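Dual oxidase maturation factor 1 (Mus musculus, PDB 6WXU) probably supports the maturation of the dual oxidase DUOX1 and its transport from the endoplasmic reticulum to the plasma membrane. Local coordinates at residues Thr7-Phe10 and Tyr11-Thr14; Ala131-Leu134 and Gly135-Tyr138; Asn195-Leu198 and Ser199-Val202. One frame throughout, in Å; residues are numbered along the deposited sequence.

Contact 1 (Thr7-Phe10 and Tyr11-Thr14)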
loop_
_atom_site.group_PDB
_atom_site.type_symbol
_atom_site.label_atom_id
_atom_site.label_comp_id
_atom_site.label_asym_id
_atom_site.label_seq_id
_atom_site.Cartn_x
_atom_site.Cartn_y
_atom_site.Cartn_z
ATOM N N THR B 7 3.864 -13.076 36.119
ATOM C CA THR B 7 4.757 -12.113 35.501
ATOM C C THR B 7 4.011 -11.404 34.374
ATOM O O THR B 7 2.808 -11.589 34.184
ATOM C CB THR B 7 6.018 -12.805 34.983
ATOM O OG1 THR B 7 5.666 -13.705 33.926
ATOM C CG2 THR B 7 6.694 -13.589 36.096
ATOM N N LEU B 8 4.739 -10.587 33.628
ATOM C CA LEU B 8 4.215 -9.937 32.436
ATOM C C LEU B 8 5.328 -9.860 31.401
ATOM O O LEU B 8 6.336 -9.183 31.629
ATOM C CB LEU B 8 3.668 -8.551 32.765
ATOM C CG LEU B 8 2.213 -8.499 33.230
ATOM C CD1 LEU B 8 1.851 -7.120 33.730
ATOM C CD2 LEU B 8 1.299 -8.898 32.094
ATOM N N PRO B 9 5.199 -10.546 30.255
ATOM C CA PRO B 9 4.050 -11.358 29.845
ATOM C C PRO B 9 3.964 -12.689 30.582
ATOM O O PRO B 9 4.862 -13.026 31.352
ATOM C CB PRO B 9 4.301 -11.596 28.350
ATOM C CG PRO B 9 5.426 -10.685 27.974
ATOM C CD PRO B 9 6.228 -10.515 29.210
ATOM N N PHE B 10 2.888 -13.437 30.345
ATOM C CA PHE B 10 2.718 -14.714 31.025
ATOM C C PHE B 10 3.670 -15.761 30.465
ATOM O O PHE B 10 4.330 -16.482 31.222
ATOM C CB PHE B 10 1.269 -15.179 30.911
ATOM C CG PHE B 10 0.288 -14.272 31.592
ATOM C CD1 PHE B 10 0.665 -13.522 32.690
ATOM C CD2 PHE B 10 -1.010 -14.165 31.131
ATOM C CE1 PHE B 10 -0.234 -12.689 33.314
ATOM C CE2 PHE B 10 -1.909 -13.333 31.750
ATOM C CZ PHE B 10 -1.521 -12.595 32.842
ATOM N N TYR B 11 3.756 -15.861 29.144
ATOM C CA TYR B 11 4.674 -16.783 28.483
ATOM C C TYR B 11 5.911 -15.997 28.067
ATOM O O TYR B 11 5.912 -15.317 27.038
ATOM C CB TYR B 11 4.009 -17.456 27.288
ATOM C CG TYR B 11 4.980 -18.194 26.397
ATOM C CD1 TYR B 11 5.633 -19.335 26.844
ATOM C CD2 TYR B 11 5.245 -17.750 25.107
ATOM C CE1 TYR B 11 6.524 -20.008 26.036
ATOM C CE2 TYR B 11 6.131 -18.419 24.291
ATOM C CZ TYR B 11 6.768 -19.547 24.760
ATOM O OH TYR B 11 7.652 -20.216 23.948
ATOM N N THR B 12 6.963 -16.088 28.874
ATOM C CA THR B 12 8.235 -15.426 28.595
ATOM C C THR B 12 9.168 -16.455 27.969
ATOM O O THR B 12 9.806 -17.240 28.672
ATOM C CB THR B 12 8.839 -14.833 29.862
ATOM O OG1 THR B 12 8.987 -15.863 30.847
ATOM C CG2 THR B 12 7.950 -13.735 30.413
ATOM N N GLY B 13 9.242 -16.448 26.647
ATOM C CA GLY B 13 10.117 -17.359 25.943
ATOM C C GLY B 13 10.277 -16.925 24.506
ATOM O O GLY B 13 9.470 -16.155 23.977
ATOM N N THR B 14 11.338 -17.427 23.883
ATOM C CA THR B 14 11.597 -17.110 22.487
ATOM C C THR B 14 10.609 -17.846 21.594
ATOM O O THR B 14 10.381 -19.048 21.760
ATOM C CB THR B 14 13.027 -17.483 22.113
ATOM O OG1 THR B 14 13.275 -18.849 22.472
ATOM C CG2 THR B 14 14.013 -16.586 22.838
#

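Contact 2 (Ala131-Leu134 and Gly135-Tyr138)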
loop_
_atom_site.group_PDB
_atom_site.type_symbol
_atom_site.label_atom_id
_atom_site.label_comp_id
_atom_site.label_asym_id
_atom_site.label_seq_id
_atom_site.Cartn_x
_atom_site.Cartn_y
_atom_site.Cartn_z
ATOM N N ALA B 131 8.764 -13.104 -6.396
ATOM C CA ALA B 131 8.036 -13.975 -7.310
ATOM C C ALA B 131 7.596 -13.221 -8.556
ATOM O O ALA B 131 7.200 -12.057 -8.482
ATOM C CB ALA B 131 6.814 -14.583 -6.624
ATOM N N TRP B 132 7.666 -13.898 -9.702
ATOM C CA TRP B 132 7.223 -13.345 -10.976
ATOM C C TRP B 132 6.143 -14.205 -11.618
ATOM O O TRP B 132 5.994 -14.204 -12.838
ATOM C CB TRP B 132 8.397 -13.172 -11.937
ATOM C CG TRP B 132 9.197 -14.406 -12.164
ATOM C CD1 TRP B 132 8.751 -15.591 -12.655
ATOM C CD2 TRP B 132 10.595 -14.570 -11.931
ATOM N NE1 TRP B 132 9.779 -16.490 -12.727
ATOM C CE2 TRP B 132 10.925 -15.885 -12.288
ATOM C CE3 TRP B 132 11.599 -13.734 -11.446
ATOM C CZ2 TRP B 132 12.213 -16.384 -12.180
ATOM C CZ3 TRP B 132 12.875 -14.231 -11.338
ATOM C CH2 TRP B 132 13.172 -15.544 -11.702
ATOM N N ARG B 133 5.390 -14.948 -10.812
ATOM C CA ARG B 133 4.314 -15.762 -11.344
ATOM C C ARG B 133 3.270 -14.872 -12.010
ATOM O O ARG B 133 3.301 -13.645 -11.907
ATOM C CB ARG B 133 3.668 -16.597 -10.241
ATOM C CG ARG B 133 4.635 -17.408 -9.408
ATOM C CD ARG B 133 3.910 -18.492 -8.625
ATOM N NE ARG B 133 3.862 -19.755 -9.359
ATOM C CZ ARG B 133 4.642 -20.804 -9.104
ATOM N NH1 ARG B 133 5.528 -20.752 -8.120
ATOM N NH2 ARG B 133 4.529 -21.909 -9.828
ATOM N N LEU B 134 2.331 -15.510 -12.707
ATOM C CA LEU B 134 1.343 -14.758 -13.465
ATOM C C LEU B 134 0.406 -13.955 -12.575
ATOM O O LEU B 134 -0.151 -12.953 -13.033
ATOM C CB LEU B 134 0.539 -15.697 -14.359
ATOM C CG LEU B 134 0.652 -15.395 -15.852
ATOM C CD1 LEU B 134 2.108 -15.415 -16.280
ATOM C CD2 LEU B 134 -0.161 -16.384 -16.664
ATOM N N GLY B 135 0.225 -14.357 -11.322
ATOM C CA GLY B 135 -0.611 -13.628 -10.396
ATOM C C GLY B 135 0.110 -12.633 -9.515
ATOM O O GLY B 135 -0.524 -12.037 -8.637
ATOM N N ARG B 136 1.406 -12.422 -9.723
ATOM C CA ARG B 136 2.222 -11.560 -8.884
ATOM C C ARG B 136 2.831 -10.440 -9.715
ATOM O O ARG B 136 2.755 -10.432 -10.945
ATOM C CB ARG B 136 3.331 -12.363 -8.198
ATOM C CG ARG B 136 2.865 -13.681 -7.637
ATOM C CD ARG B 136 1.922 -13.472 -6.480
ATOM N NE ARG B 136 2.594 -12.853 -5.345
ATOM C CZ ARG B 136 3.290 -13.525 -4.436
ATOM N NH1 ARG B 136 3.410 -14.840 -4.533
ATOM N NH2 ARG B 136 3.869 -12.884 -3.432
ATOM N N SER B 137 3.446 -9.485 -9.020
ATOM C CA SER B 137 4.152 -8.378 -9.652
ATOM C C SER B 137 5.518 -8.244 -9.005
ATOM O O SER B 137 5.612 -7.953 -7.811
ATOM C CB SER B 137 3.372 -7.073 -9.514
ATOM O OG SER B 137 3.218 -6.735 -8.152
ATOM N N TYR B 138 6.573 -8.457 -9.791
ATOM C CA TYR B 138 7.922 -8.352 -9.254
ATOM C C TYR B 138 8.257 -6.922 -8.860
ATOM O O TYR B 138 8.960 -6.703 -7.868
ATOM C CB TYR B 138 8.926 -8.870 -10.280
ATOM C CG TYR B 138 10.299 -9.150 -9.735
ATOM C CD1 TYR B 138 11.181 -8.122 -9.464
ATOM C CD2 TYR B 138 10.721 -10.443 -9.512
ATOM C CE1 TYR B 138 12.431 -8.372 -8.972
ATOM C CE2 TYR B 138 11.975 -10.704 -9.023
ATOM C CZ TYR B 138 12.825 -9.661 -8.754
ATOM O OH TYR B 138 14.081 -9.899 -8.266
#

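Contact 3 (Asn195-Leu198 and Ser199-Val202)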
loop_
_atom_site.group_PDB
_atom_site.type_symbol
_atom_site.label_atom_id
_atom_site.label_comp_id
_atom_site.label_asym_id
_atom_site.label_seq_id
_atom_site.Cartn_x
_atom_site.Cartn_y
_atom_site.Cartn_z
ATOM N N ASN B 195 -1.997 -44.301 -12.925
ATOM C CA ASN B 195 -2.361 -45.105 -11.764
ATOM C C ASN B 195 -3.802 -45.586 -11.838
ATOM O O ASN B 195 -4.107 -46.687 -11.370
ATOM C CB ASN B 195 -2.136 -44.318 -10.478
ATOM C CG ASN B 195 -0.688 -44.298 -10.065
ATOM O OD1 ASN B 195 -0.198 -43.308 -9.534
ATOM N ND2 ASN B 195 0.011 -45.397 -10.311
ATOM N N VAL B 196 -4.699 -44.788 -12.413
ATOM C CA VAL B 196 -6.084 -45.229 -12.548
ATOM C C VAL B 196 -6.184 -46.364 -13.558
ATOM O O VAL B 196 -6.715 -47.438 -13.256
ATOM C CB VAL B 196 -6.999 -44.054 -12.932
ATOM C CG1 VAL B 196 -8.325 -44.569 -13.451
ATOM C CG2 VAL B 196 -7.219 -43.150 -11.734
ATOM N N MET B 197 -5.673 -46.148 -14.769
ATOM C CA MET B 197 -5.763 -47.147 -15.825
ATOM C C MET B 197 -4.797 -48.306 -15.640
ATOM O O MET B 197 -4.734 -49.178 -16.510
ATOM C CB MET B 197 -5.533 -46.494 -17.185
ATOM C CG MET B 197 -6.556 -45.428 -17.509
ATOM S SD MET B 197 -6.805 -45.202 -19.272
ATOM C CE MET B 197 -5.161 -44.723 -19.767
ATOM N N LEU B 198 -4.041 -48.333 -14.548
ATOM C CA LEU B 198 -3.304 -49.528 -14.165
ATOM C C LEU B 198 -4.035 -50.363 -13.126
ATOM O O LEU B 198 -3.833 -51.579 -13.074
ATOM C CB LEU B 198 -1.920 -49.156 -13.626
ATOM C CG LEU B 198 -0.795 -49.114 -14.656
ATOM C CD1 LEU B 198 0.468 -48.574 -14.025
ATOM C CD2 LEU B 198 -0.559 -50.502 -15.209
ATOM N N SER B 199 -4.873 -49.740 -12.293
ATOM C CA SER B 199 -5.628 -50.492 -11.295
ATOM C C SER B 199 -6.578 -51.469 -11.970
ATOM O O SER B 199 -6.444 -52.688 -11.821
ATOM C CB SER B 199 -6.396 -49.540 -10.375
ATOM O OG SER B 199 -7.505 -48.982 -11.051
ATOM N N MET B 200 -7.547 -50.951 -12.722
ATOM C CA MET B 200 -8.336 -51.812 -13.582
ATOM C C MET B 200 -7.428 -52.393 -14.661
ATOM O O MET B 200 -6.487 -51.734 -15.109
ATOM C CB MET B 200 -9.492 -51.047 -14.215
ATOM C CG MET B 200 -9.088 -50.029 -15.266
ATOM S SD MET B 200 -10.506 -49.113 -15.895
ATOM C CE MET B 200 -9.768 -48.204 -17.242
ATOM N N PRO B 201 -7.662 -53.630 -15.075
ATOM C CA PRO B 201 -6.684 -54.276 -15.956
ATOM C C PRO B 201 -6.697 -53.680 -17.351
ATOM O O PRO B 201 -7.536 -54.021 -18.191
ATOM C CB PRO B 201 -7.134 -55.742 -15.970
ATOM C CG PRO B 201 -8.067 -55.882 -14.798
ATOM C CD PRO B 201 -8.722 -54.555 -14.646
ATOM N N VAL B 202 -5.742 -52.782 -17.596
ATOM C CA VAL B 202 -5.414 -52.276 -18.922
ATOM C C VAL B 202 -3.901 -52.128 -18.967
ATOM O O VAL B 202 -3.351 -51.156 -18.439
ATOM C CB VAL B 202 -6.101 -50.932 -19.239
ATOM C CG1 VAL B 202 -6.186 -50.735 -20.741
ATOM C CG2 VAL B 202 -7.481 -50.833 -18.607
#

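Contact 1 (Thr7-Phe10 and Tyr11-Thr14)
The aromatic rings of Phe-10 and Tyr-11, neighbours across the junction of the two segments, are both turned away from it, while their CB atoms touch the adjoining backbone. Over one face of the Tyr-11 ring, close to its centre, sits the backbone N of Gly-13, 4.3 Å above the plane. With CG anti to the backbone N (chi1 168°), the Tyr-11 ring follows the chain forward beneath this next-but-one peptide. The Phe-10 ring swings back instead, toward Thr-7. Beside them the puckered ring of Pro-9 packs on the methyl group of Thr-12, CD lying 3.8 Å from Thr-12 CG2, with the two side chains crossing at about a right angle.

What reverses the chain is a type VIb beta turn over Thr-7 to Phe-10. The peptide before Pro-9 is cis, as the 3.0 Å between Leu-8 CA and Pro-9 CA confirms. Thr-7 CA and Phe-10 CA are only 5.6 Å apart, and the extended psi of Pro-9 (175°) separates this form from type VIa. Within the turn, Thr-7 OG1 donates a hydrogen bond to Pro-9 O at 2.8 Å. The C=O...donor angle is 149° and the donor is moderately tilted from the carbonyl plane. Thr-12 adds an apolar neighbour to the same carbonyl: its CG2 lies close to Pro-9 O and 4.2 Å from Thr-7 OG1.

The segment belongs to the N-terminal arm that precedes helix 22-41, in a region predicted to be extracellular, and it lies against the chain of another protein. Leu-8 O takes a hydrogen bond from a polar side chain of that chain, and Tyr-11 forms backbone hydrogen bonds with it. Leu-8 and Pro-9 each pack on an aromatic side chain of the same neighbouring protein.

Contact 2 (Ala131-Leu134 and Gly135-Tyr138)
Arg-136 N donates to Arg-133 O at 3.1 Å, with an N-H...O angle of 163°, and this bond closes a type I beta turn. The donor stands well above the carbonyl plane rather than on a lone pair, at a C=O...donor angle of 116°. Beside this bond, Arg-133 CB and Arg-136 CG pack at 4.0 Å.

The Arg-136 chain, bent at both chi2 and chi3, folds back so that one face of its guanidinium lies on Ala-131, the CB being 4.0 Å from NH1 and offset toward the rim. Flanking the turn, Trp-132 before it and Tyr-138 after it lie side by side, pointing the same way. Tyr-138 CE2 meets the indole near its plane, at the CE3 edge (3.9 Å), while the phenol presents itself obliquely. Both aromatic side chains also touch Tyr-170 of helix 170-199, and Tyr-138 OH is hydrogen-bonded to Ala-158 O.

The turn connects strand 128-130 to helix 138-147, with Ser-137 at the N-cap position. Glu-141 of that helix reaches back with both oxygens: OE2 forms a salt bridge with Arg-136 NH2, and OE1 accepts from Ala-131 N. One carboxylate thus ties Ala-131, before the turn, to Arg-136, its last residue, and its charge would probably offset that of the arginine folded over Ala-131.

Contact 3 (Asn195-Leu198 and Ser199-Val202)
Residues 195-198 lie in the last turn of helix 170-199, which runs on through Ser-199, and the chain departs from helical geometry at Met-200, whose psi is 145°. Three bonds across the segments come from Ser-199. Its backbone N donates to Asn-195 O at 3.3 Å, with an N-H...O angle of 140°, and makes a second, weak bond to Val-196 O.

The Ser-199 hydroxyl bonds in the carbonyl plane, whereas the amide comes to Asn-195 O from above it. With OG placed between its own N and carbonyl carbon (chi1 74°), the hydroxyl turns back along the helix and donates to Val-196 O at 2.8 Å, on a lone pair. Val-196 O therefore receives both the hydroxyl and the weak amide bond of one residue. Met-200 N in turn gives a weak bond to Ser-199 OG.

An apolar contact flanks this polar end: Met-200, extended beyond CG, brings its CE to 4.3 Å from Met-197 CG. Separately, Val-202 CB packs against the Met-197 carbonyl, 3.5 Å from Met-197 O. Met-197 is buried, touching Tyr-205 and Met-209 of helix 203-224 as well as an apolar side chain of another protein's chain. On helix 50-72, Ser-60 OG bonds Asn-195 ND2, and Arg-56 NH2 bonds Leu-198 O weakly.

A hydroxyl bonded to a carbonyl of the preceding turn is common for helical serines, and here it falls at a C-terminal end. The short link 200-202, with Val-202 at the next N-cap, makes a helix-loop-helix connection between two helices, 170-199 and 203-224, that include predicted membrane spans.

In the fold
None of the three is a core contact throughout: contact 2 is partly buried and nearest of the three to the chain's centre, about 16 Å from it, whereas contacts 1 and 3 lie at the surface, their centres about 57 Å apart. Contacts 2 and 3 share helix 170-199. Contact 2 leans its side chains on the earlier part of that helix, and contact 3 ends it, about 39 Å away between centres. Contact 1 belongs to no helix or strand and lies against another protein's chain. The chemistry differs accordingly: contact 2 brings in charge and aromatic rings, while contacts 1 and 3 use a hydroxyl on a backbone carbonyl, one in a loop, the other where a predicted membrane helix stops.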